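Local structure of putative metal binding protein (Coccidioides immitis, 3CVG) at residues Q189-A194 with E199-D204; A193-R198 with R216-I221; F107-P112 with A126-K131; Q169-W172 with T178-H181; T207-P212 with Q276-P281. The protein probably binds a metal ion or another small solute between two lobes, as periplasmic-type binding proteins do, though its natural ligand is not established. All coordinates share one frame; numbering follows the deposited sequence.

Interaction 1 of 5, residues Q189-A194 with E199-D204; sequences QALTAA and EYTITD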
# COMPACT_ATOMS: atom_id res chain seq x y z
N GLN A 189 11.04 -9.24 -1.16
CA GLN A 189 11.63 -10.38 -0.47
C GLN A 189 10.55 -11.24 0.19
O GLN A 189 10.57 -12.47 0.08
CB GLN A 189 12.63 -9.90 0.59
CG GLN A 189 13.92 -9.37 -0.00
CD GLN A 189 14.65 -8.43 0.94
OE1 GLN A 189 14.68 -8.63 2.15
NE2 GLN A 189 15.27 -7.39 0.37
N ALA A 190 9.60 -10.60 0.87
CA ALA A 190 8.52 -11.34 1.53
C ALA A 190 7.67 -12.18 0.57
O ALA A 190 7.31 -13.32 0.88
CB ALA A 190 7.63 -10.37 2.33
N LEU A 191 7.32 -11.61 -0.58
CA LEU A 191 6.52 -12.35 -1.56
C LEU A 191 7.36 -13.50 -2.13
O LEU A 191 6.87 -14.61 -2.29
CB LEU A 191 6.05 -11.43 -2.70
CG LEU A 191 5.26 -12.09 -3.84
CD1 LEU A 191 4.12 -12.94 -3.29
CD2 LEU A 191 4.71 -11.00 -4.78
N THR A 192 8.63 -13.22 -2.42
CA THR A 192 9.53 -14.24 -2.95
C THR A 192 9.63 -15.41 -1.96
O THR A 192 9.59 -16.58 -2.35
CB THR A 192 10.94 -13.65 -3.19
OG1 THR A 192 10.86 -12.62 -4.18
CG2 THR A 192 11.90 -14.74 -3.66
N ALA A 193 9.75 -15.07 -0.68
CA ALA A 193 9.85 -16.09 0.37
C ALA A 193 8.57 -16.92 0.46
O ALA A 193 8.64 -18.14 0.59
CB ALA A 193 10.14 -15.42 1.72
N ALA A 194 7.41 -16.27 0.41
CA ALA A 194 6.14 -16.98 0.50
C ALA A 194 6.01 -18.00 -0.63
O ALA A 194 5.52 -19.12 -0.43
CB ALA A 194 4.97 -16.00 0.43
N GLU A 199 3.78 -20.83 0.89
CA GLU A 199 2.88 -20.29 1.91
C GLU A 199 1.94 -19.26 1.30
O GLU A 199 2.22 -18.68 0.24
CB GLU A 199 3.68 -19.63 3.04
CG GLU A 199 4.76 -20.51 3.64
CD GLU A 199 5.53 -19.85 4.77
OE1 GLU A 199 5.58 -18.60 4.84
OE2 GLU A 199 6.12 -20.59 5.58
N TYR A 200 0.81 -19.05 1.95
CA TYR A 200 -0.14 -18.05 1.51
C TYR A 200 0.34 -16.75 2.13
O TYR A 200 1.03 -16.76 3.15
CB TYR A 200 -1.54 -18.35 2.04
CG TYR A 200 -2.18 -19.60 1.47
CD1 TYR A 200 -3.14 -19.52 0.46
CD2 TYR A 200 -1.84 -20.86 1.97
CE1 TYR A 200 -3.77 -20.68 -0.03
CE2 TYR A 200 -2.46 -22.01 1.49
CZ TYR A 200 -3.43 -21.92 0.49
OH TYR A 200 -4.05 -23.06 0.03
N THR A 201 -0.00 -15.63 1.50
CA THR A 201 0.38 -14.34 2.05
C THR A 201 -0.40 -13.22 1.38
O THR A 201 -0.88 -13.37 0.25
CB THR A 201 1.88 -14.05 1.84
OG1 THR A 201 2.25 -12.92 2.63
CG2 THR A 201 2.18 -13.73 0.37
N ILE A 202 -0.55 -12.11 2.10
CA ILE A 202 -1.22 -10.94 1.54
C ILE A 202 -0.05 -10.12 1.04
O ILE A 202 0.94 -9.93 1.76
CB ILE A 202 -2.00 -10.16 2.61
CG1 ILE A 202 -3.29 -10.91 2.96
CG2 ILE A 202 -2.30 -8.75 2.12
CD1 ILE A 202 -4.33 -10.97 1.84
N THR A 203 -0.15 -9.67 -0.21
CA THR A 203 0.89 -8.86 -0.84
C THR A 203 0.15 -7.78 -1.63
O THR A 203 -1.07 -7.63 -1.50
CB THR A 203 1.77 -9.74 -1.78
OG1 THR A 203 2.84 -8.96 -2.34
CG2 THR A 203 0.95 -10.33 -2.92
N ASP A 204 0.87 -7.01 -2.44
CA ASP A 204 0.19 -5.97 -3.22
C ASP A 204 0.49 -6.14 -4.70
O ASP A 204 1.48 -6.77 -5.08
CB ASP A 204 0.60 -4.57 -2.74
CG ASP A 204 2.08 -4.31 -2.88
OD1 ASP A 204 2.86 -4.79 -2.03
OD2 ASP A 204 2.47 -3.63 -3.84
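Between A194 and E199 the chain turns from helix 187-196 into strand 200-204, so that the helix and strand segments run nearly antiparallel at 158°, with their axes 8.7 Å apart at closest approach. One backbone hydrogen bond closes the turn: E199 N donates to A194 O at 2.8 Å, almost straight at 177° and in the carbonyl plane. The rest is van der Waals packing on one side of the strand. The methyl CB of A194 sits against T201 CG2 at 3.6 Å. One helical turn earlier L191 reaches the strand with both methyls. Its CG stands anti to the backbone N (chi1 177°), which carries CD2 to within 3.7 Å of T203 OG1, while CD1 lies 4.1 Å from T203 CG2; the two side chains cross at about a right angle. T201 and T203 both direct their CB toward the helix, whereas I202 between them points away and packs on helix 155-166. Polar ends are engaged beyond the helix: T201 OG1 bonds to L148 O, and the E199 carboxylate is held by H181 through OE1 and by a salt bridge to R146 through OE2. What meets between helix and strand is mostly methyl groups, with T203 OG1 beside the leucine. Past T203, D204 occupies the N-cap of helix 205-208. A helix laid antiparallel over the strand that follows it, inside a layered alpha/beta lobe, is in keeping with the periplasmic binding protein superfamily.

Interaction 2 of 5, residues A193-R198 with R216-I221; sequences AAILLR and RDQMVI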
# COMPACT_ATOMS: atom_id res chain seq x y z
N ALA A 193 9.75 -15.07 -0.68
CA ALA A 193 9.85 -16.09 0.37
C ALA A 193 8.57 -16.92 0.46
O ALA A 193 8.64 -18.14 0.59
CB ALA A 193 10.14 -15.42 1.72
N ALA A 194 7.41 -16.27 0.41
CA ALA A 194 6.14 -16.98 0.50
C ALA A 194 6.01 -18.00 -0.63
O ALA A 194 5.52 -19.12 -0.43
CB ALA A 194 4.97 -16.00 0.43
N ILE A 195 6.44 -17.60 -1.82
CA ILE A 195 6.36 -18.46 -2.98
C ILE A 195 7.32 -19.64 -2.86
O ILE A 195 6.92 -20.78 -3.09
CB ILE A 195 6.66 -17.65 -4.26
CG1 ILE A 195 5.53 -16.64 -4.48
CG2 ILE A 195 6.78 -18.57 -5.48
CD1 ILE A 195 5.90 -15.53 -5.46
N LEU A 196 8.56 -19.36 -2.48
CA LEU A 196 9.57 -20.40 -2.33
C LEU A 196 9.21 -21.39 -1.23
O LEU A 196 9.49 -22.58 -1.34
CB LEU A 196 10.94 -19.79 -2.01
CG LEU A 196 11.66 -18.98 -3.08
CD1 LEU A 196 12.98 -18.45 -2.54
CD2 LEU A 196 11.91 -19.85 -4.30
N LEU A 197 8.58 -20.89 -0.18
CA LEU A 197 8.21 -21.73 0.96
C LEU A 197 6.83 -22.36 0.82
O LEU A 197 6.42 -23.13 1.69
CB LEU A 197 8.24 -20.89 2.23
CG LEU A 197 9.57 -20.26 2.61
CD1 LEU A 197 9.32 -19.13 3.58
CD2 LEU A 197 10.51 -21.32 3.20
N ARG A 198 6.13 -22.04 -0.26
CA ARG A 198 4.78 -22.56 -0.49
C ARG A 198 3.80 -22.12 0.61
O ARG A 198 3.09 -22.95 1.18
CB ARG A 198 4.80 -24.09 -0.59
CG ARG A 198 5.57 -24.61 -1.80
CD ARG A 198 5.50 -26.13 -1.88
NE ARG A 198 6.26 -26.75 -0.81
CZ ARG A 198 6.18 -28.03 -0.47
NH1 ARG A 198 5.35 -28.84 -1.12
NH2 ARG A 198 6.92 -28.50 0.52
N ARG A 216 5.95 -16.21 -10.56
CA ARG A 216 4.51 -16.03 -10.62
C ARG A 216 3.82 -17.32 -11.04
O ARG A 216 2.64 -17.51 -10.78
CB ARG A 216 4.15 -14.89 -11.58
CG ARG A 216 4.77 -13.56 -11.21
CD ARG A 216 4.43 -12.48 -12.23
NE ARG A 216 5.46 -11.46 -12.29
CZ ARG A 216 5.38 -10.36 -13.03
NH1 ARG A 216 4.30 -10.13 -13.76
NH2 ARG A 216 6.38 -9.48 -13.02
N ASP A 217 4.56 -18.20 -11.70
CA ASP A 217 4.01 -19.48 -12.13
C ASP A 217 4.03 -20.49 -10.99
O ASP A 217 3.41 -21.54 -11.07
CB ASP A 217 4.80 -20.02 -13.32
CG ASP A 217 4.40 -19.38 -14.63
OD1 ASP A 217 3.23 -19.54 -15.03
OD2 ASP A 217 5.25 -18.72 -15.25
N GLN A 218 4.75 -20.16 -9.93
CA GLN A 218 4.86 -21.03 -8.76
C GLN A 218 3.88 -20.58 -7.67
O GLN A 218 3.97 -21.01 -6.52
CB GLN A 218 6.31 -21.00 -8.24
CG GLN A 218 7.30 -21.65 -9.21
CD GLN A 218 8.75 -21.37 -8.85
OE1 GLN A 218 9.15 -21.50 -7.70
NE2 GLN A 218 9.54 -20.99 -9.85
N MSE A 219 2.95 -19.72 -8.06
CA MSE A 219 1.94 -19.22 -7.13
C MSE A 219 0.62 -18.97 -7.85
O MSE A 219 0.57 -18.91 -9.08
CB MSE A 219 2.41 -17.91 -6.47
CG MSE A 219 2.92 -16.84 -7.44
SE MSE A 219 2.45 -15.04 -6.85
CE MSE A 219 0.63 -15.05 -7.46
N VAL A 220 -0.44 -18.83 -7.07
CA VAL A 220 -1.78 -18.60 -7.59
C VAL A 220 -2.42 -17.40 -6.90
O VAL A 220 -2.25 -17.22 -5.70
CB VAL A 220 -2.69 -19.84 -7.34
CG1 VAL A 220 -4.14 -19.49 -7.64
CG2 VAL A 220 -2.24 -21.02 -8.21
N ILE A 221 -3.13 -16.57 -7.66
CA ILE A 221 -3.81 -15.41 -7.08
C ILE A 221 -5.19 -15.88 -6.66
O ILE A 221 -6.04 -16.14 -7.51
CB ILE A 221 -3.97 -14.25 -8.11
CG1 ILE A 221 -2.60 -13.73 -8.51
CG2 ILE A 221 -4.83 -13.12 -7.52
CD1 ILE A 221 -2.63 -12.76 -9.70
O HOH W 1 4.35 -21.44 -3.66
O HOH W 2 7.65 -22.64 -5.01
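I195 meets Q218 and M219, a selenomethionine, with each branch of its side chain. Its CB is directed at the 216-221 segment, and there the chain divides. The short branch, CG2, lies 3.7 Å from Q218 CB, the two side chains crossing at about a right angle. The long branch starts at CG1, 3.9 Å from M219 CB, and ends at CD1, which touches M219 SE at 3.8 Å. M219 can offer its flank because its CG lies between the backbone N and the carbonyl carbon (chi1 51°); further bends then lead the end of the chain away from the helix, and the side chain also packs on I110 and Y208. This joins the C-terminal end of helix 187-196 to the loop entering strand 220-224, within what is probably an alpha/beta lobe of a PBP-superfamily protein. The helix finishes in a Schellman motif, with R198 at positive phi just past its last turn. Near that end two waters bridge to the loop, both donating to I195 O. Water 1 gives its other bond to the backbone, its oxygen standing 2.9 Å from Q218 O. Water 2 connects the same I195 carbonyl to the glutamine side chain, with a longer reach of 3.3 Å from its oxygen to Q218 OE1.

Interaction 3 of 5, residues F107-P112 with A126-K131; sequences FMLIGP and ADMFSK
L109 carries its CG anti to the backbone N (chi1 175°), which sends the isobutyl group out from strand 100-111 to meet M128, a selenomethionine, and F129 on helix 125-138. M128 has its CG anti to the carbonyl carbon and runs extended to the selenium before bending at the last torsion (chi3 -98°), with SE presented to the strand. One methyl does all the close touching: L109 CD2 is 3.9 Å from M128 SE and 4.1 Å from M128 CB. The two side chains slide past each other in opposite directions. F129 approaches the same methyl with its ring, CE1 standing 4.3 Å from L109 CD2 in an oblique approach. The contact is wholly apolar and buried, with no hydrogen bond between strand and helix, and the nearest CA atoms, those of L109 and M128, are 9.2 Å apart, a spacing bridged by side chains alone. Neighbouring elements extend the cluster. I202 of strand 200-204 touches both L109 and F129, W164 meets the F129 ring edge-to-face, and M128 also touches K223 of strand 220-224. The side chains of M108 and I110, on the other side of the strand, pack on T203 and T201. A helix packed on a strand through a few apolar side chains is consistent with the layered alpha/beta lobes of periplasmic binding proteins.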
# COMPACT_ATOMS: atom_id res chain seq x y z
N PHE A 107 -4.52 -4.88 -2.73
CA PHE A 107 -3.85 -5.98 -2.03
C PHE A 107 -4.32 -7.27 -2.72
O PHE A 107 -5.32 -7.27 -3.44
CB PHE A 107 -4.28 -6.03 -0.55
CG PHE A 107 -3.69 -4.93 0.30
CD1 PHE A 107 -2.33 -4.91 0.60
CD2 PHE A 107 -4.51 -3.94 0.85
CE1 PHE A 107 -1.79 -3.92 1.43
CE2 PHE A 107 -3.98 -2.95 1.68
CZ PHE A 107 -2.61 -2.94 1.97
N MSE A 108 -3.60 -8.36 -2.50
CA MSE A 108 -4.00 -9.65 -3.05
C MSE A 108 -3.56 -10.79 -2.14
O MSE A 108 -2.54 -10.70 -1.44
CB MSE A 108 -3.45 -9.87 -4.47
CG MSE A 108 -2.11 -9.22 -4.81
SE MSE A 108 -1.66 -9.41 -6.74
CE MSE A 108 -1.01 -11.23 -6.75
N LEU A 109 -4.38 -11.85 -2.10
CA LEU A 109 -4.05 -13.03 -1.32
C LEU A 109 -3.54 -14.04 -2.33
O LEU A 109 -4.24 -14.37 -3.29
CB LEU A 109 -5.29 -13.60 -0.63
CG LEU A 109 -5.05 -14.92 0.12
CD1 LEU A 109 -4.08 -14.68 1.29
CD2 LEU A 109 -6.39 -15.47 0.61
N ILE A 110 -2.31 -14.49 -2.15
CA ILE A 110 -1.73 -15.45 -3.07
C ILE A 110 -1.28 -16.68 -2.27
O ILE A 110 -1.09 -16.60 -1.06
CB ILE A 110 -0.55 -14.82 -3.85
CG1 ILE A 110 0.62 -14.53 -2.90
CG2 ILE A 110 -1.00 -13.52 -4.50
CD1 ILE A 110 1.59 -15.69 -2.73
N GLY A 111 -1.14 -17.81 -2.95
CA GLY A 111 -0.72 -19.03 -2.28
C GLY A 111 -0.15 -20.03 -3.27
O GLY A 111 -0.15 -19.78 -4.48
N PRO A 112 0.35 -21.18 -2.79
CA PRO A 112 0.92 -22.19 -3.68
C PRO A 112 -0.11 -22.90 -4.57
O PRO A 112 -1.28 -23.01 -4.22
CB PRO A 112 1.60 -23.16 -2.71
CG PRO A 112 0.68 -23.13 -1.53
CD PRO A 112 0.35 -21.65 -1.39
N ALA A 126 -12.95 -13.14 3.75
CA ALA A 126 -13.07 -13.55 5.15
C ALA A 126 -13.21 -15.07 5.25
O ALA A 126 -12.59 -15.69 6.12
CB ALA A 126 -14.25 -12.86 5.80
N ASP A 127 -14.00 -15.66 4.37
CA ASP A 127 -14.17 -17.10 4.40
C ASP A 127 -12.89 -17.82 3.98
O ASP A 127 -12.66 -18.96 4.37
CB ASP A 127 -15.35 -17.51 3.50
CG ASP A 127 -16.66 -16.90 3.95
OD1 ASP A 127 -16.93 -16.91 5.18
OD2 ASP A 127 -17.44 -16.40 3.10
N MSE A 128 -12.05 -17.15 3.20
CA MSE A 128 -10.78 -17.75 2.79
C MSE A 128 -9.88 -17.82 4.01
O MSE A 128 -9.22 -18.82 4.25
CB MSE A 128 -10.10 -16.93 1.68
CG MSE A 128 -10.67 -17.21 0.30
SE MSE A 128 -9.85 -16.16 -1.08
CE MSE A 128 -11.19 -14.79 -1.21
N PHE A 129 -9.89 -16.74 4.80
CA PHE A 129 -9.09 -16.70 6.01
C PHE A 129 -9.58 -17.74 7.00
O PHE A 129 -8.78 -18.41 7.65
CB PHE A 129 -9.12 -15.29 6.63
CG PHE A 129 -8.04 -14.39 6.10
CD1 PHE A 129 -8.05 -13.96 4.78
CD2 PHE A 129 -6.95 -14.05 6.91
CE1 PHE A 129 -7.00 -13.21 4.26
CE2 PHE A 129 -5.89 -13.30 6.39
CZ PHE A 129 -5.92 -12.88 5.07
N SER A 130 -10.90 -17.90 7.11
CA SER A 130 -11.47 -18.91 8.00
C SER A 130 -11.00 -20.30 7.59
O SER A 130 -10.65 -21.14 8.42
CB SER A 130 -13.00 -18.84 7.96
OG SER A 130 -13.57 -19.95 8.65
N LYS A 131 -11.00 -20.55 6.28
CA LYS A 131 -10.59 -21.83 5.73
C LYS A 131 -9.11 -22.12 5.98
O LYS A 131 -8.74 -23.23 6.36
CB LYS A 131 -10.87 -21.86 4.22
CG LYS A 131 -11.28 -23.23 3.69
CD LYS A 131 -11.88 -23.09 2.29
CE LYS A 131 -12.45 -24.41 1.79
NZ LYS A 131 -13.20 -24.22 0.51

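Interaction 4 of 5, residues Q169-W172 with T178-H181; sequences QVPW and TWYH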
# COMPACT_ATOMS: atom_id res chain seq x y z
N GLN A 169 -9.80 -14.40 15.05
CA GLN A 169 -8.54 -15.07 15.35
C GLN A 169 -7.40 -14.09 15.66
O GLN A 169 -7.35 -12.99 15.10
CB GLN A 169 -8.11 -15.96 14.18
CG GLN A 169 -9.11 -17.03 13.76
CD GLN A 169 -9.47 -17.98 14.88
OE1 GLN A 169 -8.62 -18.34 15.69
NE2 GLN A 169 -10.73 -18.39 14.93
N VAL A 170 -6.50 -14.50 16.55
CA VAL A 170 -5.33 -13.69 16.91
C VAL A 170 -4.14 -14.65 16.86
O VAL A 170 -3.65 -15.10 17.90
CB VAL A 170 -5.45 -13.11 18.35
CG1 VAL A 170 -4.40 -12.01 18.53
CG2 VAL A 170 -6.86 -12.55 18.60
N PRO A 171 -3.66 -14.97 15.65
CA PRO A 171 -2.53 -15.89 15.43
C PRO A 171 -1.24 -15.59 16.18
O PRO A 171 -0.53 -16.51 16.58
CB PRO A 171 -2.32 -15.83 13.91
CG PRO A 171 -3.66 -15.43 13.39
CD PRO A 171 -4.12 -14.40 14.37
N TRP A 172 -0.94 -14.30 16.35
CA TRP A 172 0.29 -13.89 17.04
C TRP A 172 0.22 -13.94 18.55
O TRP A 172 1.25 -13.96 19.21
CB TRP A 172 0.67 -12.47 16.60
CG TRP A 172 -0.46 -11.50 16.74
CD1 TRP A 172 -0.78 -10.77 17.85
CD2 TRP A 172 -1.45 -11.20 15.75
NE1 TRP A 172 -1.90 -10.02 17.61
CE2 TRP A 172 -2.34 -10.26 16.33
CE3 TRP A 172 -1.68 -11.61 14.43
CZ2 TRP A 172 -3.44 -9.74 15.64
CZ3 TRP A 172 -2.77 -11.09 13.74
CH2 TRP A 172 -3.64 -10.16 14.35
N THR A 178 1.88 -21.41 15.34
CA THR A 178 3.15 -21.62 14.69
C THR A 178 3.13 -21.54 13.17
O THR A 178 4.19 -21.33 12.56
CB THR A 178 3.82 -22.96 15.13
OG1 THR A 178 3.00 -24.07 14.77
CG2 THR A 178 4.01 -22.97 16.64
N TRP A 179 1.96 -21.71 12.56
CA TRP A 179 1.83 -21.59 11.11
C TRP A 179 1.80 -20.11 10.67
O TRP A 179 1.85 -19.80 9.47
CB TRP A 179 0.55 -22.29 10.63
CG TRP A 179 -0.68 -22.00 11.44
CD1 TRP A 179 -1.17 -22.74 12.48
CD2 TRP A 179 -1.59 -20.90 11.27
NE1 TRP A 179 -2.33 -22.18 12.96
CE2 TRP A 179 -2.61 -21.05 12.24
CE3 TRP A 179 -1.64 -19.80 10.40
CZ2 TRP A 179 -3.67 -20.14 12.35
CZ3 TRP A 179 -2.69 -18.90 10.52
CH2 TRP A 179 -3.69 -19.08 11.49
N TYR A 180 1.71 -19.20 11.64
CA TYR A 180 1.70 -17.76 11.36
C TYR A 180 3.19 -17.43 11.30
O TYR A 180 3.85 -17.24 12.33
CB TYR A 180 1.00 -16.99 12.49
CG TYR A 180 0.78 -15.51 12.19
CD1 TYR A 180 -0.15 -15.10 11.23
CD2 TYR A 180 1.48 -14.54 12.90
CE1 TYR A 180 -0.37 -13.73 10.99
CE2 TYR A 180 1.27 -13.18 12.66
CZ TYR A 180 0.34 -12.78 11.71
OH TYR A 180 0.13 -11.43 11.48
N HIS A 181 3.70 -17.37 10.08
CA HIS A 181 5.11 -17.16 9.79
C HIS A 181 5.57 -15.71 9.66
O HIS A 181 5.19 -15.00 8.73
CB HIS A 181 5.47 -17.93 8.52
CG HIS A 181 6.90 -17.80 8.11
ND1 HIS A 181 7.32 -17.98 6.80
CD2 HIS A 181 8.01 -17.51 8.82
CE1 HIS A 181 8.63 -17.80 6.73
NE2 HIS A 181 9.07 -17.51 7.94
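The loop that leads from helix 155-166 to strand 180-182 doubles back here, and P171 and W172 on its outgoing part pack against W179, just before the strand, and Y180, its first residue. At the centre is a CH-pi contact. P171 CB stands over one face of the Y180 ring, 3.9 Å from the ring centroid and 28° off its normal, and comes nearest to CD1 at 3.5 Å. Y180 has its CG anti to the backbone N (chi1 -172°), which swings the ring toward the loop and beneath the proline. The neighbouring atom, P171 CG, reaches W179 CH2 at 4.1 Å, so the pyrrolidine ring touches two aromatic residues. Farther along the tyrosine, W172 meets its phenolic end: W172 CE3 is 3.6 Å from Y180 CZ and 3.5 Å from Y180 OH. The six-membered ring of W172 and the Y180 ring are tilted at 51°, their centroids 5.6 Å apart, an oblique pair. V170 CG1 lies over one face of the W172 ring, toward its rim. The polar groups are used beyond the loop. Y180 OH hydrogen-bonds with E160 and S149 and W179 NE1 donates to E137, which holds the phenol oxygen and the indole N-H in place. W164 adds a further ring against W179 and Y180. No hydrogen bond joins the two segments directly; the contact is a proline-aromatic cluster closing a helix-to-strand connection, consistent with an alpha/beta lobe of the PBP superfamily.

Interaction 5 of 5, residues T207-P212 with Q276-P281; sequences TYLSIP and QQLYSP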
# COMPACT_ATOMS: atom_id res chain seq x y z
N THR A 207 4.09 -5.16 -6.00
CA THR A 207 5.14 -6.08 -5.59
C THR A 207 5.08 -7.31 -6.51
O THR A 207 6.10 -7.81 -6.96
CB THR A 207 4.94 -6.52 -4.13
OG1 THR A 207 4.99 -5.36 -3.29
CG2 THR A 207 6.03 -7.50 -3.70
N TYR A 208 3.86 -7.77 -6.77
CA TYR A 208 3.63 -8.91 -7.65
C TYR A 208 4.25 -8.68 -9.03
O TYR A 208 4.91 -9.57 -9.60
CB TYR A 208 2.12 -9.14 -7.80
CG TYR A 208 1.74 -10.15 -8.85
CD1 TYR A 208 2.07 -11.50 -8.71
CD2 TYR A 208 1.04 -9.75 -10.00
CE1 TYR A 208 1.72 -12.43 -9.68
CE2 TYR A 208 0.69 -10.69 -10.98
CZ TYR A 208 1.03 -12.02 -10.82
OH TYR A 208 0.68 -12.94 -11.78
N LEU A 209 4.04 -7.49 -9.58
CA LEU A 209 4.57 -7.16 -10.90
C LEU A 209 6.07 -6.96 -10.86
O LEU A 209 6.71 -6.83 -11.90
CB LEU A 209 3.90 -5.89 -11.44
CG LEU A 209 2.39 -6.01 -11.65
CD1 LEU A 209 1.80 -4.63 -11.97
CD2 LEU A 209 2.10 -6.99 -12.77
N SER A 210 6.64 -6.96 -9.65
CA SER A 210 8.07 -6.77 -9.49
C SER A 210 8.87 -8.07 -9.44
O SER A 210 10.08 -8.04 -9.61
CB SER A 210 8.36 -5.98 -8.21
OG SER A 210 7.81 -4.68 -8.27
N ILE A 211 8.22 -9.21 -9.19
CA ILE A 211 8.95 -10.46 -9.10
C ILE A 211 9.08 -11.15 -10.46
O ILE A 211 8.29 -10.92 -11.37
CB ILE A 211 8.31 -11.43 -8.07
CG1 ILE A 211 6.89 -11.80 -8.50
CG2 ILE A 211 8.31 -10.79 -6.68
CD1 ILE A 211 6.24 -12.86 -7.64
N PRO A 212 10.10 -12.01 -10.60
CA PRO A 212 10.32 -12.73 -11.86
C PRO A 212 9.06 -13.43 -12.36
O PRO A 212 8.28 -13.95 -11.57
CB PRO A 212 11.42 -13.71 -11.51
CG PRO A 212 12.22 -12.95 -10.48
CD PRO A 212 11.13 -12.37 -9.60
N GLN A 276 1.85 -2.97 -17.16
CA GLN A 276 0.50 -2.91 -16.60
C GLN A 276 0.29 -1.62 -15.83
O GLN A 276 1.22 -1.10 -15.21
CB GLN A 276 0.26 -4.07 -15.62
CG GLN A 276 0.33 -5.47 -16.21
CD GLN A 276 -0.74 -5.73 -17.24
OE1 GLN A 276 -1.91 -5.38 -17.04
NE2 GLN A 276 -0.36 -6.36 -18.34
N GLN A 277 -0.93 -1.09 -15.87
CA GLN A 277 -1.22 0.13 -15.12
C GLN A 277 -1.10 -0.33 -13.67
O GLN A 277 -1.79 -1.25 -13.25
CB GLN A 277 -2.65 0.63 -15.37
CG GLN A 277 -3.01 1.84 -14.52
CD GLN A 277 -4.42 2.35 -14.79
OE1 GLN A 277 -5.40 1.64 -14.60
NE2 GLN A 277 -4.52 3.60 -15.23
N LEU A 278 -0.22 0.32 -12.92
CA LEU A 278 -0.00 -0.06 -11.53
C LEU A 278 -1.16 0.26 -10.59
O LEU A 278 -1.67 -0.62 -9.90
CB LEU A 278 1.28 0.59 -11.00
CG LEU A 278 1.61 0.33 -9.54
CD1 LEU A 278 1.60 -1.17 -9.26
CD2 LEU A 278 2.96 0.94 -9.22
N TYR A 279 -1.56 1.53 -10.57
CA TYR A 279 -2.63 2.00 -9.70
C TYR A 279 -3.86 2.50 -10.46
O TYR A 279 -3.77 2.90 -11.62
CB TYR A 279 -2.14 3.16 -8.83
CG TYR A 279 -0.88 2.91 -8.04
CD1 TYR A 279 0.27 3.66 -8.28
CD2 TYR A 279 -0.84 1.96 -7.02
CE1 TYR A 279 1.43 3.48 -7.52
CE2 TYR A 279 0.31 1.77 -6.25
CZ TYR A 279 1.44 2.53 -6.51
OH TYR A 279 2.58 2.38 -5.75
N SER A 280 -5.01 2.48 -9.79
CA SER A 280 -6.23 2.97 -10.40
C SER A 280 -6.37 4.43 -9.99
O SER A 280 -5.95 4.84 -8.91
CB SER A 280 -7.45 2.19 -9.91
OG SER A 280 -7.47 0.88 -10.43
N PRO A 281 -6.95 5.26 -10.88
CA PRO A 281 -7.13 6.68 -10.56
C PRO A 281 -8.09 6.80 -9.38
O PRO A 281 -8.83 5.87 -9.08
CB PRO A 281 -7.72 7.24 -11.85
CG PRO A 281 -7.13 6.35 -12.91
CD PRO A 281 -7.27 4.99 -12.29
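L209 touches Q276 and L278 with its two methyl groups. CD1 lies 4.0 Å from Q276 CB and 4.4 Å from L278 CD1, while CD2 is 4.2 Å from Q276 CG, the leucine and glutamine side chains crossing at about a right angle. Only the aliphatic base of Q276 takes part: its chain bends at chi2 (-64°), and the amide is led away from L209. L278 reaches in with its far end, and its CG also stands over the centre of the neighbouring Y279 ring, 3.5 Å above the plane. L209 itself is set by a type I beta turn from Y208 to I211; the turn's own bond, I211 N to Y208 O, is weak at 3.4 Å, while the overlapping S210 N to T207 O bond is 2.9 Å. One layer out, T207 OG1 bonds to D204, R216 makes a cation-pi contact with Y208 and bonds to I211 O, and on the other segment Y279 OH bonds to S32. Backbone bonds tie L278 to F271. No hydrogen bond or charge pair crosses the contact, which implies that the segments meet by dispersion between aliphatic groups, with burial of the two leucines.

Overall arrangement
From the N terminus, interaction 3 comes first, closing the connection from strand 100-111 to helix 125-138. Interaction 4 then closes the loop between helix 155-166 and strand 180-182, and interaction 1 the short turn from helix 187-196 into strand 200-204; these three follow in series, none nested. Interaction 2 starts from the same helix, sharing A193 and A194, and returns to it from 216-221. Interaction 5 opens inside that span and crosses interaction 2, joining the 205-208 helix region to the C-terminal strand 276-281. Backbone bonds join strand 100-111 to T201 and T203 of interaction 1 and to V220 of interaction 2; H181 links interaction 4 to interaction 1.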